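Local coordinates for protein putative mannose-1-phosphate guanylyl transferase (Thermus thermophilus, PDB 2CU2) that probably transfers a guanylyl group from GTP to mannose-1-phosphate to make GDP-mannose, at residues A[2-7]-A[72-77]; A[146-151]-A[251-256]. One frame throughout, in Å; residues are numbered along the deposited sequence.

Overall arrangement
From the N terminus, the chain enters the large mixed sheet at strand 3-8, passes helix 37-45 and strand 54-59, and reaches strand 74-78. There interaction 1 closes the first loop, between strands that both pair with 54-59. The chain then adds strand 102-107 on the other side of 3-8 and goes on to residues 146-151. Interaction 2 closes a longer loop from there to residues 251-256, joining the approach to strand 150-157 with the small two-stranded sheet 111-112/253-254. The loops follow in series and neither nest nor cross. The centres of interactions 1 and 2 lie about 24 Å apart. Both belong to the nucleotidyl transferase region.

Interaction 1: A[2-7]-A[72-77]; sequences KTYALV and GIRLLL
Leu6 and Leu76 meet through different first torsions. Leu6 sets CG anti to the backbone N (chi1 172°), whereas Leu76 sets CG beside the backbone N and anti to the carbonyl carbon. The two side chains cross at about a right angle, and Leu6 CD1 lies 3.9 Å from Leu76 CD1. One methyl on each side makes the touch.

The backbones stay well apart, with 9.1 Å between Leu6 CA and Leu76 CA. Strands 3-8 and 74-78 do not pair with each other. Each runs parallel to strand 54-59, which separates them in the central sheet of this GT-A, Rossmann-like domain. The contact therefore spans a strand by side chains alone.

Nearer the start of both strands, Arg74 reaches the phenol end of Tyr4. The guanidinium stands almost upright to the ring, with planes 83° apart, and comes in at the ring edge. Its NH2 is 3.4 Å from Tyr4 CE2. Arg74 NH2 is modelled 2.4 Å from Tyr4 OH as a hydrogen-bond donor. That length is very short and the angle at the hydrogen is 118°, so the detailed geometry is doubtful.

Arg74 has a firmer partner elsewhere: its NE donates to the backbone O of Glu52. Its NH1 forms a long, weak ion pair with Glu98, which would probably offset part of the arginine charge. The bond to Glu52 is likely to fix where the guanidinium sits, which makes the phenol contact secondary. The leucines add only van der Waals packing.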
loop_
_atom_site.group_PDB
_atom_site.type_symbol
_atom_site.label_atom_id
_atom_site.label_comp_id
_atom_site.label_asym_id
_atom_site.label_seq_id
_atom_site.Cartn_x
_atom_site.Cartn_y
_atom_site.Cartn_z
ATOM N N LYS A 2 32.376 33.518 -19.872
ATOM C CA LYS A 2 30.953 33.694 -19.618
ATOM C C LYS A 2 30.157 32.495 -20.140
ATOM O O LYS A 2 29.935 32.337 -21.333
ATOM C CB LYS A 2 30.486 34.972 -20.321
ATOM C CG LYS A 2 29.033 35.317 -19.985
ATOM C CD LYS A 2 28.703 36.791 -20.232
ATOM C CE LYS A 2 27.545 37.287 -19.359
ATOM N NZ LYS A 2 26.972 38.503 -19.936
ATOM N N THR A 3 29.782 31.667 -19.172
ATOM C CA THR A 3 29.042 30.451 -19.450
ATOM C C THR A 3 27.631 30.499 -18.875
ATOM O O THR A 3 27.425 30.883 -17.723
ATOM C CB THR A 3 29.754 29.216 -18.861
ATOM O OG1 THR A 3 31.067 29.105 -19.424
ATOM C CG2 THR A 3 28.963 27.947 -19.173
ATOM N N TYR A 4 26.658 30.126 -19.694
ATOM C CA TYR A 4 25.279 30.073 -19.245
ATOM C C TYR A 4 24.924 28.598 -19.131
ATOM O O TYR A 4 25.543 27.751 -19.774
ATOM C CB TYR A 4 24.344 30.774 -20.240
ATOM C CG TYR A 4 24.025 32.204 -19.856
ATOM C CD1 TYR A 4 25.025 33.180 -19.814
ATOM C CD2 TYR A 4 22.732 32.573 -19.488
ATOM C CE1 TYR A 4 24.743 34.484 -19.411
ATOM C CE2 TYR A 4 22.442 33.874 -19.082
ATOM C CZ TYR A 4 23.451 34.822 -19.046
ATOM O OH TYR A 4 23.164 36.100 -18.631
ATOM N N ALA A 5 23.938 28.290 -18.305
ATOM C CA ALA A 5 23.520 26.915 -18.122
ATOM C C ALA A 5 22.022 26.802 -18.340
ATOM O O ALA A 5 21.249 27.590 -17.796
ATOM C CB ALA A 5 23.884 26.442 -16.715
ATOM N N LEU A 6 21.623 25.837 -19.162
ATOM C CA LEU A 6 20.214 25.594 -19.420
ATOM C C LEU A 6 19.844 24.310 -18.687
ATOM O O LEU A 6 20.376 23.238 -18.987
ATOM C CB LEU A 6 19.935 25.409 -20.915
ATOM C CG LEU A 6 18.490 24.968 -21.198
ATOM C CD1 LEU A 6 17.545 26.142 -20.936
ATOM C CD2 LEU A 6 18.341 24.481 -22.631
ATOM N N VAL A 7 18.940 24.426 -17.723
ATOM C CA VAL A 7 18.454 23.276 -16.974
ATOM C C VAL A 7 17.052 22.872 -17.428
ATOM O O VAL A 7 16.063 23.552 -17.188
ATOM C CB VAL A 7 18.439 23.643 -15.490
ATOM C CG1 VAL A 7 17.909 22.470 -14.668
ATOM C CG2 VAL A 7 19.844 23.983 -15.027
ATOM N N GLY A 72 17.274 33.906 -8.478
ATOM C CA GLY A 72 18.393 34.351 -9.299
ATOM C C GLY A 72 18.370 33.616 -10.634
ATOM O O GLY A 72 18.736 34.126 -11.682
ATOM N N ILE A 73 17.950 32.348 -10.535
ATOM C CA ILE A 73 17.701 31.574 -11.737
ATOM C C ILE A 73 16.513 32.146 -12.510
ATOM O O ILE A 73 15.515 32.585 -11.946
ATOM C CB ILE A 73 17.387 30.144 -11.296
ATOM C CG1 ILE A 73 18.628 29.511 -10.660
ATOM C CG2 ILE A 73 16.972 29.292 -12.510
ATOM C CD1 ILE A 73 18.339 28.134 -10.060
ATOM N N ARG A 74 16.665 32.166 -13.844
ATOM C CA ARG A 74 15.588 32.658 -14.696
ATOM C C ARG A 74 14.760 31.508 -15.282
ATOM O O ARG A 74 15.277 30.478 -15.696
ATOM C CB ARG A 74 16.214 33.494 -15.820
ATOM C CG ARG A 74 17.319 34.427 -15.318
ATOM C CD ARG A 74 17.847 35.355 -16.424
ATOM N NE ARG A 74 19.285 35.604 -16.261
ATOM C CZ ARG A 74 19.931 36.207 -17.280
ATOM N NH1 ARG A 74 19.271 36.553 -18.372
ATOM N NH2 ARG A 74 21.240 36.467 -17.178
ATOM N N LEU A 75 13.423 31.693 -15.261
ATOM C CA LEU A 75 12.527 30.695 -15.850
ATOM C C LEU A 75 12.367 30.901 -17.361
ATOM O O LEU A 75 12.114 31.999 -17.840
ATOM C CB LEU A 75 11.157 30.834 -15.170
ATOM C CG LEU A 75 11.108 30.151 -13.798
ATOM C CD1 LEU A 75 9.690 30.075 -13.224
ATOM C CD2 LEU A 75 11.641 28.716 -13.826
ATOM N N LEU A 76 12.471 29.822 -18.127
ATOM C CA LEU A 76 12.192 29.868 -19.557
ATOM C C LEU A 76 10.956 29.000 -19.702
ATOM O O LEU A 76 11.042 27.774 -19.675
ATOM C CB LEU A 76 13.337 29.276 -20.381
ATOM C CG LEU A 76 14.570 30.145 -20.613
ATOM C CD1 LEU A 76 15.487 29.442 -21.593
ATOM C CD2 LEU A 76 14.152 31.505 -21.167
ATOM N N LEU A 77 9.807 29.646 -19.837
ATOM C CA LEU A 77 8.541 28.943 -19.950
ATOM C C LEU A 77 8.260 28.461 -21.364
ATOM O O LEU A 77 8.148 29.263 -22.291
ATOM C CB LEU A 77 7.407 29.854 -19.468
ATOM C CG LEU A 77 7.596 30.439 -18.062
ATOM C CD1 LEU A 77 6.442 31.370 -17.736
ATOM C CD2 LEU A 77 7.677 29.312 -17.032
#

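Interaction 2: A[146-151]-A[251-256]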
loop_
_atom_site.group_PDB
_atom_site.type_symbol
_atom_site.label_atom_id
_atom_site.label_comp_id
_atom_site.label_asym_id
_atom_site.label_seq_id
_atom_site.Cartn_x
_atom_site.Cartn_y
_atom_site.Cartn_z
ATOM N N THR A 146 18.321 -0.922 -21.996
ATOM C CA THR A 146 17.695 -0.766 -23.307
ATOM C C THR A 146 16.974 0.569 -23.510
ATOM O O THR A 146 16.612 0.910 -24.635
ATOM C CB THR A 146 16.681 -1.894 -23.564
ATOM O OG1 THR A 146 15.591 -1.776 -22.638
ATOM C CG2 THR A 146 17.346 -3.252 -23.377
ATOM N N GLU A 147 16.770 1.326 -22.437
ATOM C CA GLU A 147 16.075 2.603 -22.546
ATOM C C GLU A 147 16.992 3.804 -22.712
ATOM O O GLU A 147 16.529 4.928 -22.899
ATOM C CB GLU A 147 15.173 2.824 -21.329
ATOM C CG GLU A 147 13.945 1.937 -21.317
ATOM C CD GLU A 147 13.163 2.021 -22.618
ATOM O OE1 GLU A 147 12.815 3.143 -23.043
ATOM O OE2 GLU A 147 12.894 0.962 -23.216
ATOM N N TYR A 148 18.297 3.575 -22.645
ATOM C CA TYR A 148 19.244 4.672 -22.796
ATOM C C TYR A 148 19.797 4.749 -24.205
ATOM O O TYR A 148 19.703 3.801 -24.994
ATOM C CB TYR A 148 20.436 4.503 -21.854
ATOM C CG TYR A 148 20.131 4.572 -20.383
ATOM C CD1 TYR A 148 18.884 4.989 -19.923
ATOM C CD2 TYR A 148 21.114 4.261 -19.441
ATOM C CE1 TYR A 148 18.619 5.097 -18.556
ATOM C CE2 TYR A 148 20.862 4.367 -18.074
ATOM C CZ TYR A 148 19.614 4.786 -17.642
ATOM O OH TYR A 148 19.363 4.898 -16.298
ATOM N N GLY A 149 20.368 5.903 -24.514
ATOM C CA GLY A 149 21.020 6.087 -25.789
ATOM C C GLY A 149 22.483 5.824 -25.472
ATOM O O GLY A 149 22.907 5.992 -24.324
ATOM N N TYR A 150 23.250 5.398 -26.464
ATOM C CA TYR A 150 24.669 5.125 -26.276
ATOM C C TYR A 150 25.484 5.980 -27.237
ATOM O O TYR A 150 24.942 6.528 -28.196
ATOM C CB TYR A 150 24.974 3.644 -26.531
ATOM C CG TYR A 150 24.411 2.698 -25.487
ATOM C CD1 TYR A 150 23.033 2.561 -25.310
ATOM C CD2 TYR A 150 25.260 1.937 -24.679
ATOM C CE1 TYR A 150 22.514 1.692 -24.356
ATOM C CE2 TYR A 150 24.751 1.061 -23.722
ATOM C CZ TYR A 150 23.379 0.951 -23.567
ATOM O OH TYR A 150 22.868 0.125 -22.607
ATOM N N ILE A 151 26.784 6.087 -26.970
ATOM C CA ILE A 151 27.687 6.859 -27.815
ATOM C C ILE A 151 28.927 6.039 -28.175
ATOM O O ILE A 151 29.505 5.376 -27.316
ATOM C CB ILE A 151 28.173 8.135 -27.112
ATOM C CG1 ILE A 151 26.982 8.984 -26.653
ATOM C CG2 ILE A 151 29.056 8.933 -28.061
ATOM C CD1 ILE A 151 27.386 10.204 -25.831
ATOM N N PHE A 251 31.278 9.575 -11.922
ATOM C CA PHE A 251 30.352 9.539 -10.802
ATOM C C PHE A 251 29.162 8.615 -11.063
ATOM O O PHE A 251 28.812 8.320 -12.198
ATOM C CB PHE A 251 29.859 10.965 -10.566
ATOM C CG PHE A 251 29.430 11.576 -11.868
ATOM C CD1 PHE A 251 28.189 11.251 -12.404
ATOM C CD2 PHE A 251 30.279 12.439 -12.540
ATOM C CE1 PHE A 251 27.802 11.795 -13.621
ATOM C CE2 PHE A 251 29.882 12.982 -13.759
ATOM C CZ PHE A 251 28.644 12.664 -14.302
ATOM N N PRO A 252 28.565 8.125 -9.960
ATOM C CA PRO A 252 27.347 7.339 -10.052
ATOM C C PRO A 252 26.237 8.135 -10.743
ATOM O O PRO A 252 26.038 9.318 -10.499
ATOM C CB PRO A 252 26.925 6.961 -8.632
ATOM C CG PRO A 252 28.181 7.119 -7.780
ATOM C CD PRO A 252 28.979 8.260 -8.571
ATOM N N TRP A 253 25.535 7.447 -11.663
ATOM C CA TRP A 253 24.542 8.167 -12.451
ATOM C C TRP A 253 23.388 7.265 -12.903
ATOM O O TRP A 253 23.568 6.149 -13.372
ATOM C CB TRP A 253 25.247 8.767 -13.670
ATOM C CG TRP A 253 24.258 9.367 -14.591
ATOM C CD1 TRP A 253 23.787 10.700 -14.577
ATOM C CD2 TRP A 253 23.622 8.719 -15.719
ATOM N NE1 TRP A 253 22.921 10.957 -15.592
ATOM C CE2 TRP A 253 22.794 9.681 -16.343
ATOM C CE3 TRP A 253 23.683 7.427 -16.238
ATOM C CZ2 TRP A 253 22.056 9.338 -17.465
ATOM C CZ3 TRP A 253 22.947 7.084 -17.360
ATOM C CH2 TRP A 253 22.125 8.045 -17.974
ATOM N N ASP A 254 22.161 7.783 -12.701
ATOM C CA ASP A 254 20.970 7.069 -13.155
ATOM C C ASP A 254 19.903 8.065 -13.622
ATOM O O ASP A 254 19.748 9.146 -13.076
ATOM C CB ASP A 254 20.430 6.250 -11.982
ATOM C CG ASP A 254 19.706 5.017 -12.508
ATOM O OD1 ASP A 254 18.620 5.183 -13.065
ATOM O OD2 ASP A 254 20.222 3.913 -12.341
ATOM N N ASP A 255 19.183 7.693 -14.693
ATOM C CA ASP A 255 18.157 8.609 -15.176
ATOM C C ASP A 255 16.901 8.582 -14.294
ATOM O O ASP A 255 16.009 9.414 -14.407
ATOM C CB ASP A 255 17.833 8.277 -16.640
ATOM C CG ASP A 255 16.894 7.081 -16.738
ATOM O OD1 ASP A 255 16.141 7.029 -17.712
ATOM O OD2 ASP A 255 16.952 6.205 -15.882
ATOM N N VAL A 256 16.857 7.575 -13.397
ATOM C CA VAL A 256 15.702 7.416 -12.513
ATOM C C VAL A 256 14.383 7.291 -13.280
ATOM O O VAL A 256 13.397 7.955 -12.990
ATOM C CB VAL A 256 15.636 8.606 -11.554
ATOM C CG1 VAL A 256 14.683 8.286 -10.406
ATOM C CG2 VAL A 256 17.015 8.909 -10.994
#
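The backbones do not pair; Tyr148 CA and Asp255 CA, the nearest, are 8.6 Å apart. Tyr148 lies in the approach to strand 150-157 of the GT-A nucleotidyl transferase domain. Residues 254-256 form an Asx turn that starts at Asp254, the end of the short strand 253-254, which pairs with 111-112.

Tyr148 carries the contact. With its CG beside the backbone N and anti to the carbonyl carbon, the ring has Trp253 over one face and Asp255 at its edge. The indole turns an edge to that face in an offset edge-to-face pair, the planes meeting at 60°. The centroids of the Tyr148 ring and the six-membered ring of Trp253 are 5.2 Å apart. The nearest atoms are Tyr148 CE2 and Trp253 CZ3, at 3.5 Å. Trp185 makes another edge-to-face pair with Tyr148.

The phenol hydroxyl donates to Asp255, with Tyr148 OH 2.8 Å from Asp255 OD2. The donor comes from above the carboxylate plane, 67° out of it. The carboxylate lies by the phenol rim, its plane turned steeply from the ring, and Asp255 CG is 3.2 Å from Tyr148 CE1. A leucine in place of Tyr148 would probably leave Asp255 OD2 without this donor and open a gap beside the Trp253 edge.

Tyr148 OH also passes near Asp254 OD1, at a poor angle for bonding. The main polar partner of Asp254 is Arg264, in a salt bridge. Within the turn, Val256 N donates to the anti lone pair of Asp254 OD1 over 3.0 Å, with 159° at the hydrogen.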